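PDB 3EYT: thioredoxin domain-containing protein from Silicibacter pomeroyi, which is of unknown function but has a thioredoxin-like fold of the AhpC/TSA family and may act as an antioxidant oxidoreductase. Local coordinates for residues C[34-39]-C[67-72]. Numbering follows the deposited sequence.
Sequences EAFQML and GLHTVF
G67 lies at the edge of the F36 ring, its CA 4.1 Å from F36 CE2, so near that a CB here would press on that ring carbon. Next along the strand, L68 joins the parallel neighbour through both backbone groups, its N donating to E34 O and its O accepting from F36 N, while its CB sits beside A35 on the other face of the sheet. H69 turns to the same face as F36 and lays CD2 over one side of the phenyl ring, 3.6 Å from F36 CE1, with the two ring planes inclined at 41°. With CG anti to the backbone N (chi1 -162°), the imidazole extends past the strand end, and NE2 accepts the backbone N-H of M38 at 3.0 Å in the plane of the ring. That bond ties down the loop after F36; the selenium of selenomethionine M38 lies obliquely to the same ring. T70 N continues the pairing to F36 O, and its CG2 meets A35 CB at 4.0 Å. Past V71, the backbone N of F72 donates to Q37 OE1 (3.1 Å) from above the amide plane, and the amide stacks over the F72 ring, 13° from parallel, with Q37 NE2 3.3 Å from F72 CE2. Q37 NE2 also bonds E73, so both ends of the amide are held; with the amide gone, as in an alanine at Q37, F72 N and E73 would probably lose their shared partner and the F72 ring would be likely to turn more freely. Parallel strands 30-36 and 63-69, linked through helix 41-57, form a beta-alpha-beta unit of the thioredoxin fold, in which F36 touches C43 of a probable CxxC motif at the helix start.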
loop_
_atom_site.group_PDB
_atom_site.type_symbol
_atom_site.label_atom_id
_atom_site.label_comp_id
_atom_site.label_asym_id
_atom_site.label_seq_id
_atom_site.Cartn_x
_atom_site.Cartn_y
_atom_site.Cartn_z
ATOM N N GLU C 34 -12.859 12.353 14.313
ATOM C CA GLU C 34 -13.609 11.670 13.274
ATOM C C GLU C 34 -12.759 10.499 12.768
ATOM O O GLU C 34 -11.712 10.708 12.148
ATOM C CB GLU C 34 -13.947 12.670 12.157
ATOM C CG GLU C 34 -14.574 12.099 10.906
ATOM C CD GLU C 34 -15.997 11.597 11.117
ATOM O OE1 GLU C 34 -16.687 12.025 12.076
ATOM O OE2 GLU C 34 -16.415 10.752 10.311
ATOM N N ALA C 35 -13.215 9.280 13.059
ATOM C CA ALA C 35 -12.537 8.060 12.653
ATOM C C ALA C 35 -13.219 7.623 11.371
ATOM O O ALA C 35 -14.449 7.502 11.316
ATOM C CB ALA C 35 -12.656 6.984 13.701
ATOM N N PHE C 36 -12.419 7.420 10.332
ATOM C CA PHE C 36 -12.959 7.212 9.006
ATOM C C PHE C 36 -12.012 6.296 8.217
ATOM O O PHE C 36 -10.837 6.128 8.574
ATOM C CB PHE C 36 -13.126 8.573 8.283
ATOM C CG PHE C 36 -11.810 9.221 7.869
ATOM C CD1 PHE C 36 -11.359 9.122 6.544
ATOM C CD2 PHE C 36 -11.036 9.937 8.802
ATOM C CE1 PHE C 36 -10.141 9.715 6.155
ATOM C CE2 PHE C 36 -9.831 10.534 8.441
ATOM C CZ PHE C 36 -9.370 10.418 7.100
ATOM N N GLN C 37 -12.541 5.743 7.120
ATOM C CA GLN C 37 -11.743 5.090 6.084
ATOM C C GLN C 37 -12.028 5.871 4.830
ATOM O O GLN C 37 -13.200 6.192 4.537
ATOM C CB GLN C 37 -12.207 3.647 5.820
ATOM C CG GLN C 37 -11.953 2.661 6.985
ATOM C CD GLN C 37 -12.289 1.219 6.603
ATOM O OE1 GLN C 37 -11.398 0.398 6.485
ATOM N NE2 GLN C 37 -13.557 0.941 6.336
HETATM N N MSE C 38 -10.981 6.128 4.061
HETATM C CA MSE C 38 -11.099 6.974 2.876
HETATM C C MSE C 38 -12.006 6.367 1.802
HETATM O O MSE C 38 -12.629 7.100 1.059
HETATM C CB MSE C 38 -9.713 7.299 2.318
HETATM C CG MSE C 38 -8.956 6.056 1.852
HETATM SE SE MSE C 38 -7.203 6.560 1.145
HETATM C CE MSE C 38 -7.774 7.046 -0.690
ATOM N N LEU C 39 -12.099 5.040 1.724
ATOM C CA LEU C 39 -12.970 4.405 0.729
ATOM C C LEU C 39 -14.372 4.001 1.249
ATOM O O LEU C 39 -15.132 3.299 0.576
ATOM C CB LEU C 39 -12.248 3.192 0.090
ATOM C CG LEU C 39 -10.879 3.440 -0.561
ATOM C CD1 LEU C 39 -10.405 2.141 -1.216
ATOM C CD2 LEU C 39 -10.954 4.577 -1.619
ATOM N N GLY C 67 -8.728 14.069 12.509
ATOM C CA GLY C 67 -9.171 12.891 11.744
ATOM C C GLY C 67 -8.351 11.687 12.209
ATOM O O GLY C 67 -7.171 11.819 12.520
ATOM N N LEU C 68 -8.957 10.513 12.234
ATOM C CA LEU C 68 -8.214 9.302 12.533
ATOM C C LEU C 68 -8.515 8.283 11.422
ATOM O O LEU C 68 -9.656 7.828 11.277
ATOM C CB LEU C 68 -8.609 8.775 13.916
ATOM C CG LEU C 68 -7.940 7.468 14.327
ATOM C CD1 LEU C 68 -6.461 7.730 14.609
ATOM C CD2 LEU C 68 -8.619 6.818 15.552
ATOM N N HIS C 69 -7.510 7.981 10.597
ATOM C CA HIS C 69 -7.719 7.020 9.482
ATOM C C HIS C 69 -7.537 5.591 10.019
ATOM O O HIS C 69 -6.404 5.137 10.308
ATOM C CB HIS C 69 -6.771 7.314 8.307
ATOM C CG HIS C 69 -7.210 6.686 7.009
ATOM N ND1 HIS C 69 -6.335 6.052 6.156
ATOM C CD2 HIS C 69 -8.429 6.597 6.429
ATOM C CE1 HIS C 69 -6.996 5.599 5.104
ATOM N NE2 HIS C 69 -8.268 5.926 5.245
ATOM N N THR C 70 -8.668 4.919 10.206
ATOM C CA THR C 70 -8.701 3.611 10.904
ATOM C C THR C 70 -9.014 2.567 9.832
ATOM O O THR C 70 -10.181 2.213 9.597
ATOM C CB THR C 70 -9.776 3.627 11.989
ATOM O OG1 THR C 70 -11.043 4.030 11.407
ATOM C CG2 THR C 70 -9.430 4.608 13.117
ATOM N N VAL C 71 -7.987 2.089 9.134
ATOM C CA VAL C 71 -8.243 1.192 8.030
ATOM C C VAL C 71 -8.321 -0.229 8.622
ATOM O O VAL C 71 -7.321 -0.730 9.152
ATOM C CB VAL C 71 -7.089 1.277 6.980
ATOM C CG1 VAL C 71 -7.334 0.277 5.830
ATOM C CG2 VAL C 71 -6.962 2.702 6.439
ATOM N N PHE C 72 -9.472 -0.879 8.509
ATOM C CA PHE C 72 -9.633 -2.202 9.095
ATOM C C PHE C 72 -9.958 -3.229 8.021
ATOM O O PHE C 72 -10.223 -4.382 8.321
ATOM C CB PHE C 72 -10.672 -2.182 10.229
ATOM C CG PHE C 72 -12.064 -1.825 9.776
ATOM C CD1 PHE C 72 -12.927 -2.819 9.281
ATOM C CD2 PHE C 72 -12.509 -0.516 9.837
ATOM C CE1 PHE C 72 -14.238 -2.497 8.890
ATOM C CE2 PHE C 72 -13.807 -0.169 9.430
ATOM C CZ PHE C 72 -14.670 -1.154 8.950
#